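Local coordinates for DUF3809 domain-containing protein (PDB 3NQN) that is of unknown function but binds calcium ions and belongs to a family placed with the Bet v 1-like folds, at residues F37-D42 with L59-L64; S68-T73 with A77-L82; G95-A100 with M105-Q110. All coordinates share one frame; numbering follows the deposited sequence.

The three contacts lie along one antiparallel sheet and differ in how much of it is covered. Contact 1, partly buried, is the sparsest: its segments have no direct hydrogen bond and meet through a water and charged side chains beside a calcium ion at the subunit interface. Contact 2 is a hairpin at the surface, continuing strand 60-73 from contact 1, with a salt bridge on one face and small apolar contacts on the other. Contact 3, centred about 11 Å from contact 2, is the more buried hairpin, with phenylalanines under helices and a pair of glutamines. Leu79 N to Gly95 O (2.8 Å) and Ala97 N to Ala77 O (3.0 Å) probably link the two hairpins as neighbours.

Contact 1: F37-D42 with L59-L64; sequences FLRGLD and LGEVDL. With CA (calcium ion), chain C.
A single water is gripped from both segments: it accepts a hydrogen bond from Arg39 NH1 (2.8 Å) and donates one to Glu61 OE1 (3.2 Å). It sits at the edge of the guanidinium, in its plane, and bridges opposite charges that are too far apart for a salt bridge, NH1 and OE1 being separated by 4.2 Å. Arg39, in the type II turn from Leu38 to Leu41, holds CG anti to the backbone N (chi1 -156°) and then bends at chi3, which carries NH2 to within 3.9 Å of Asp63 CB. That nitrogen forms a salt bridge with Glu51, on strand 47-56, which runs between the two segments and explains why their backbones stay apart. The guanidinium is turned 33° from the carboxylate plane of Asp63, whose carboxylate chelates calcium with both oxygens: OD1 binds the metal at 2.5 Å and OD2 at 2.6 Å. A water on the ion also donates to Asp63 O (2.8 Å), tying the metal to the backbone. The positive charge of Arg39 probably offsets some of the negative charge gathered here. Asp63 OD1 of the second subunit binds the same ion, as expected of a calcium site shared across a dimer interface.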
# COMPACT_ATOMS: atom_id res chain seq x y z
N PHE A 37 3.01 -8.52 13.43
CA PHE A 37 3.73 -7.44 12.74
C PHE A 37 4.18 -7.80 11.34
O PHE A 37 4.95 -7.06 10.73
CB PHE A 37 4.89 -6.92 13.60
CG PHE A 37 4.48 -6.61 15.01
CD1 PHE A 37 3.57 -5.59 15.27
CD2 PHE A 37 4.99 -7.34 16.08
CE1 PHE A 37 3.19 -5.29 16.58
CE2 PHE A 37 4.61 -7.05 17.39
CZ PHE A 37 3.71 -6.02 17.64
N LEU A 38 3.65 -8.91 10.83
CA LEU A 38 3.82 -9.27 9.43
C LEU A 38 2.43 -9.26 8.78
O LEU A 38 1.74 -10.29 8.72
CB LEU A 38 4.48 -10.66 9.28
CG LEU A 38 5.93 -10.79 9.78
CD1 LEU A 38 6.46 -12.20 9.49
CD2 LEU A 38 6.84 -9.72 9.15
N ARG A 39 2.03 -8.11 8.28
CA ARG A 39 0.69 -7.96 7.74
C ARG A 39 0.56 -8.60 6.36
O ARG A 39 1.51 -8.61 5.57
CB ARG A 39 0.29 -6.48 7.69
CG ARG A 39 -1.23 -6.25 7.71
CD ARG A 39 -1.58 -4.77 7.56
NE ARG A 39 -1.27 -4.27 6.22
CZ ARG A 39 -1.42 -3.00 5.84
NH1 ARG A 39 -1.85 -2.08 6.70
NH2 ARG A 39 -1.11 -2.64 4.59
N GLY A 40 -0.63 -9.13 6.06
CA GLY A 40 -0.92 -9.70 4.74
C GLY A 40 -0.10 -10.93 4.42
O GLY A 40 0.11 -11.26 3.25
N LEU A 41 0.32 -11.63 5.45
CA LEU A 41 1.15 -12.81 5.29
C LEU A 41 0.42 -13.85 4.44
O LEU A 41 -0.76 -14.12 4.66
CB LEU A 41 1.50 -13.39 6.65
CG LEU A 41 2.73 -14.26 6.83
CD1 LEU A 41 3.99 -13.61 6.22
CD2 LEU A 41 2.92 -14.52 8.33
N ASP A 42 1.10 -14.37 3.42
CA ASP A 42 0.53 -15.42 2.61
C ASP A 42 1.65 -16.25 1.96
O ASP A 42 2.83 -15.83 1.95
CB ASP A 42 -0.39 -14.84 1.54
CG ASP A 42 -1.39 -15.86 1.00
OD1 ASP A 42 -1.66 -16.87 1.70
OD2 ASP A 42 -1.91 -15.64 -0.11
N LEU A 59 1.87 10.58 6.66
CA LEU A 59 1.58 9.42 5.79
C LEU A 59 0.96 8.28 6.59
O LEU A 59 0.19 7.49 6.06
CB LEU A 59 2.84 8.93 5.08
CG LEU A 59 3.45 9.93 4.10
CD1 LEU A 59 4.76 9.37 3.57
CD2 LEU A 59 2.47 10.26 2.96
N GLY A 60 1.30 8.20 7.88
CA GLY A 60 0.79 7.16 8.75
C GLY A 60 1.51 5.86 8.49
O GLY A 60 2.72 5.84 8.26
N GLU A 61 0.76 4.77 8.47
CA GLU A 61 1.34 3.45 8.25
C GLU A 61 1.70 3.25 6.79
O GLU A 61 0.81 3.24 5.92
CB GLU A 61 0.37 2.36 8.70
CG GLU A 61 0.04 2.44 10.17
CD GLU A 61 -0.95 1.39 10.63
OE1 GLU A 61 -1.65 0.79 9.78
OE2 GLU A 61 -1.02 1.16 11.85
N VAL A 62 3.00 3.12 6.51
CA VAL A 62 3.49 2.86 5.17
C VAL A 62 3.94 1.42 5.11
O VAL A 62 4.76 0.99 5.92
CB VAL A 62 4.67 3.79 4.79
CG1 VAL A 62 5.19 3.46 3.35
CG2 VAL A 62 4.22 5.27 4.89
N ASP A 63 3.37 0.66 4.18
CA ASP A 63 3.67 -0.77 4.06
C ASP A 63 4.88 -1.01 3.16
O ASP A 63 4.96 -0.47 2.06
CB ASP A 63 2.47 -1.53 3.52
CG ASP A 63 1.81 -0.82 2.34
OD1 ASP A 63 1.23 0.29 2.54
OD2 ASP A 63 1.85 -1.36 1.22
N LEU A 64 5.82 -1.81 3.66
CA LEU A 64 7.01 -2.22 2.92
C LEU A 64 6.90 -3.73 2.67
O LEU A 64 6.89 -4.53 3.63
CB LEU A 64 8.29 -1.93 3.73
CG LEU A 64 8.82 -0.50 3.83
CD1 LEU A 64 7.81 0.47 4.45
CD2 LEU A 64 10.17 -0.48 4.61
CA CA C . 0.82 0.74 0.13
O HOH W 1 -1.95 0.67 6.59
O HOH W 2 3.35 1.00 0.26
O HOH W 3 0.86 -0.85 -1.71
O HOH W 4 -1.09 -0.43 0.71
O HOH W 5 0.09 2.87 1.15

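Contact 2: S68-T73 with A77-L82; sequences SEIVRT and AELRPL
Over one face of the Arg80 guanidinium lies Val71 CG1, 3.9 Å above the plane and displaced toward the rim, while Glu78 OE1 meets the group at its edge, in plane. The valine also backs the aliphatic part of the arginine, with CG2 3.9 Å from Arg80 CD. Two nitrogens grip the carboxylate side-on: Arg80 NE reaches Glu78 OE1 at 2.9 Å and NH2 reaches OE2 at 3.1 Å. Both approach from above the carboxylate plane. With CG anti to its own carbonyl carbon (chi1 -68°), the extended chain of Arg80 places its guanidinium beside Glu78, two residues earlier.

The backbone pairs Glu69 with Arg80 and Val71 with Glu78 are antiparallel and hydrogen-bonded, as in Glu78 N to Val71 O (2.7 Å). Pro81 stands opposite Ser68 in a non-hydrogen-bonded pair, where its lack of an N-H costs this hairpin nothing. Ser68 OG bonds to Val93 O on strand 90-99. On the face of Ser68 and Ala77, Ile70 CG1 touches Leu79 CD2 at 3.9 Å, the two side chains abreast. Across the strands, one face joins through an arginine lying against valine, probably steadied by its in-strand ion pair, the other through the Ile70-Leu79 contact.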
# COMPACT_ATOMS: atom_id res chain seq x y z
N SER A 68 9.98 -13.95 0.22
CA SER A 68 11.09 -14.85 0.45
C SER A 68 10.80 -16.26 -0.08
O SER A 68 9.68 -16.75 -0.02
CB SER A 68 11.42 -14.93 1.92
OG SER A 68 11.78 -13.66 2.45
N GLU A 69 11.85 -16.91 -0.55
CA GLU A 69 11.79 -18.28 -1.04
C GLU A 69 11.89 -19.24 0.13
O GLU A 69 12.71 -19.03 1.05
CB GLU A 69 12.95 -18.51 -2.02
CG GLU A 69 13.05 -19.91 -2.59
CD GLU A 69 14.34 -20.12 -3.38
OE1 GLU A 69 15.21 -19.22 -3.35
OE2 GLU A 69 14.50 -21.20 -4.00
N ILE A 70 11.05 -20.27 0.14
CA ILE A 70 11.09 -21.29 1.18
C ILE A 70 12.03 -22.39 0.71
O ILE A 70 11.86 -22.93 -0.39
CB ILE A 70 9.71 -21.92 1.42
CG1 ILE A 70 8.67 -20.86 1.77
CG2 ILE A 70 9.78 -22.98 2.52
CD1 ILE A 70 7.24 -21.38 1.64
N VAL A 71 13.04 -22.69 1.50
CA VAL A 71 14.03 -23.70 1.16
C VAL A 71 14.06 -24.77 2.22
O VAL A 71 14.35 -24.51 3.37
CB VAL A 71 15.43 -23.09 1.07
CG1 VAL A 71 16.45 -24.21 0.74
CG2 VAL A 71 15.47 -21.94 0.00
N ARG A 72 13.74 -25.98 1.82
CA ARG A 72 13.70 -27.13 2.69
C ARG A 72 15.11 -27.70 2.83
O ARG A 72 15.77 -27.99 1.83
CB ARG A 72 12.78 -28.17 2.08
CG ARG A 72 12.65 -29.47 2.84
CD ARG A 72 11.78 -30.46 2.03
NE ARG A 72 11.47 -31.66 2.81
CZ ARG A 72 12.30 -32.69 2.97
NH1 ARG A 72 13.51 -32.68 2.40
NH2 ARG A 72 11.93 -33.74 3.70
N THR A 73 15.55 -27.87 4.06
CA THR A 73 16.89 -28.37 4.35
C THR A 73 16.83 -29.67 5.16
O THR A 73 15.78 -30.05 5.66
CB THR A 73 17.67 -27.32 5.14
OG1 THR A 73 16.94 -27.00 6.32
CG2 THR A 73 17.84 -26.05 4.27
N ALA A 77 14.37 -25.82 7.56
CA ALA A 77 14.02 -24.99 6.42
C ALA A 77 14.59 -23.60 6.60
O ALA A 77 14.92 -23.19 7.73
CB ALA A 77 12.49 -24.91 6.27
N GLU A 78 14.69 -22.87 5.50
CA GLU A 78 15.11 -21.48 5.52
C GLU A 78 14.15 -20.62 4.71
O GLU A 78 13.43 -21.13 3.84
CB GLU A 78 16.47 -21.30 4.83
CG GLU A 78 17.63 -21.95 5.48
CD GLU A 78 18.89 -21.76 4.66
OE1 GLU A 78 19.14 -20.63 4.17
OE2 GLU A 78 19.64 -22.74 4.52
N LEU A 79 14.18 -19.32 5.00
CA LEU A 79 13.61 -18.31 4.10
C LEU A 79 14.78 -17.55 3.53
O LEU A 79 15.66 -17.08 4.28
CB LEU A 79 12.70 -17.33 4.85
CG LEU A 79 11.42 -17.89 5.45
CD1 LEU A 79 10.63 -16.77 6.05
CD2 LEU A 79 10.59 -18.64 4.41
N ARG A 80 14.82 -17.45 2.22
CA ARG A 80 15.84 -16.67 1.53
C ARG A 80 15.15 -15.55 0.74
O ARG A 80 14.28 -15.80 -0.05
CB ARG A 80 16.64 -17.56 0.62
CG ARG A 80 17.49 -18.53 1.38
CD ARG A 80 18.33 -19.39 0.48
NE ARG A 80 19.01 -20.43 1.25
CZ ARG A 80 19.51 -21.54 0.73
NH1 ARG A 80 19.43 -21.77 -0.58
NH2 ARG A 80 20.11 -22.42 1.51
N PRO A 81 15.53 -14.28 1.02
CA PRO A 81 14.82 -13.11 0.51
C PRO A 81 14.97 -12.89 -0.96
O PRO A 81 16.03 -13.17 -1.53
CB PRO A 81 15.48 -11.95 1.27
CG PRO A 81 16.83 -12.42 1.58
CD PRO A 81 16.68 -13.90 1.85
N LEU A 82 13.91 -12.41 -1.59
CA LEU A 82 13.96 -12.01 -2.99
C LEU A 82 14.11 -10.50 -3.08
O LEU A 82 13.60 -9.76 -2.23
CB LEU A 82 12.71 -12.48 -3.73
CG LEU A 82 12.51 -14.00 -3.74
CD1 LEU A 82 11.35 -14.35 -4.63
CD2 LEU A 82 13.80 -14.71 -4.21

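Contact 3: G95-A100 with M105-Q110; sequences GQATAA and MAFAFQ
Matching torsions bring Gln96 and Gln110 together: in each, CG is anti to the carbonyl carbon and the chain bends at chi2 (80° in Gln96, 81° in Gln110). The amides meet nearly coplanar, their planes 8° apart, and exchange two hydrogen bonds in a closed ring. Gln96 NE2 donates to Gln110 OE1 at 2.9 Å, and Gln110 NE2 returns the bond to Gln96 OE1 at 3.0 Å; each donor lies in the carbonyl plane on a lone pair. This reciprocal pairing satisfies one N-H and one oxygen of either amide, fixes the orientation of each relative to the other and holds both close to one plane. Gln110 is the diagonal neighbour of Gln96, whose direct partner is Ala108, a methyl small enough for the amide to pass 3.5 Å from it (Gln96 OE1 to Ala108 CB).

Backbone bonds join Gln96 with Ala108 and Thr98 with Ala106, such as Gln96 N to Ala108 O (2.8 Å). On the other face of the sheet, that of Ala97 and Ala99, the pairs are apolar. Ala97 CB lies 3.7 Å from Phe107 CD1, and the ring of Phe109 leans across to Gly95, its CD1 3.8 Å from CA. The glycine has no side chain to bar the ring from this place; such cross-strand aromatic-glycine pairs are known from antiparallel sheets. Met105, present as selenomethionine, brings CB near Thr98 O, and the rest of its side chain turns from segment 95-100.

This hairpin has a neighbouring strand on each side, 76-81 bonded to 95-97 and 5-13 to 105-107. Phe10 meets the Phe107 ring; helix 18-26 covers Ala99, Met105 and Phe107, and the long helix 122-153 packs Leu151 on Phe107 and Leu147 on Phe109, consistent with the helix-grip layout of Bet v 1-like proteins.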
# COMPACT_ATOMS: atom_id res chain seq x y z
N GLY A 95 15.62 -16.20 7.25
CA GLY A 95 15.48 -17.01 8.44
C GLY A 95 15.99 -18.43 8.24
O GLY A 95 15.99 -18.97 7.10
N GLN A 96 16.49 -19.01 9.32
CA GLN A 96 16.95 -20.37 9.31
C GLN A 96 16.40 -21.07 10.55
O GLN A 96 16.36 -20.48 11.65
CB GLN A 96 18.48 -20.46 9.29
CG GLN A 96 19.20 -19.59 8.21
CD GLN A 96 19.32 -18.12 8.62
OE1 GLN A 96 19.62 -17.81 9.76
NE2 GLN A 96 19.10 -17.20 7.66
N ALA A 97 15.97 -22.32 10.38
CA ALA A 97 15.39 -23.09 11.46
C ALA A 97 15.88 -24.52 11.41
O ALA A 97 15.96 -25.14 10.33
CB ALA A 97 13.84 -23.07 11.38
N THR A 98 16.20 -25.07 12.57
CA THR A 98 16.60 -26.47 12.66
C THR A 98 15.79 -27.15 13.76
O THR A 98 15.38 -26.50 14.71
CB THR A 98 18.08 -26.63 12.97
OG1 THR A 98 18.35 -26.06 14.25
CG2 THR A 98 18.93 -25.94 11.91
N ALA A 99 15.53 -28.44 13.58
CA ALA A 99 14.83 -29.27 14.56
C ALA A 99 15.76 -30.41 14.89
O ALA A 99 16.36 -31.03 13.98
CB ALA A 99 13.54 -29.79 14.00
N ALA A 100 15.95 -30.67 16.17
CA ALA A 100 16.89 -31.67 16.60
C ALA A 100 16.20 -32.76 17.41
O ALA A 100 14.96 -32.81 17.50
CB ALA A 100 17.99 -31.02 17.41
N MSE A 105 14.07 -26.92 18.82
CA MSE A 105 14.18 -26.10 17.63
C MSE A 105 15.05 -24.86 17.87
O MSE A 105 15.05 -24.30 18.96
CB MSE A 105 12.79 -25.65 17.16
CG MSE A 105 11.87 -26.83 16.78
SE MSE A 105 10.12 -26.26 16.30
CE MSE A 105 9.53 -25.38 17.95
N ALA A 106 15.80 -24.48 16.84
CA ALA A 106 16.62 -23.28 16.86
C ALA A 106 16.18 -22.41 15.70
O ALA A 106 15.99 -22.91 14.58
CB ALA A 106 18.13 -23.64 16.71
N PHE A 107 16.03 -21.12 15.97
CA PHE A 107 15.65 -20.15 14.97
C PHE A 107 16.62 -18.99 14.96
O PHE A 107 17.14 -18.60 16.00
CB PHE A 107 14.25 -19.61 15.27
CG PHE A 107 13.17 -20.64 15.23
CD1 PHE A 107 12.50 -20.90 14.05
CD2 PHE A 107 12.81 -21.35 16.38
CE1 PHE A 107 11.50 -21.88 14.00
CE2 PHE A 107 11.81 -22.31 16.34
CZ PHE A 107 11.15 -22.58 15.15
N ALA A 108 16.86 -18.46 13.76
CA ALA A 108 17.58 -17.22 13.57
C ALA A 108 16.87 -16.47 12.42
O ALA A 108 16.62 -17.06 11.35
CB ALA A 108 19.04 -17.48 13.19
N PHE A 109 16.53 -15.21 12.66
CA PHE A 109 15.92 -14.36 11.63
C PHE A 109 16.71 -13.10 11.44
O PHE A 109 17.27 -12.56 12.40
CB PHE A 109 14.50 -13.99 12.02
CG PHE A 109 13.56 -15.13 11.96
CD1 PHE A 109 12.91 -15.44 10.77
CD2 PHE A 109 13.36 -15.95 13.06
CE1 PHE A 109 12.06 -16.51 10.68
CE2 PHE A 109 12.50 -17.03 12.98
CZ PHE A 109 11.86 -17.31 11.78
N GLN A 110 16.79 -12.64 10.19
CA GLN A 110 17.47 -11.37 9.88
C GLN A 110 16.56 -10.53 8.98
O GLN A 110 15.86 -11.07 8.11
CB GLN A 110 18.85 -11.58 9.23
CG GLN A 110 19.77 -12.60 9.94
CD GLN A 110 19.44 -14.05 9.60
OE1 GLN A 110 19.11 -14.37 8.47
NE2 GLN A 110 19.55 -14.93 10.58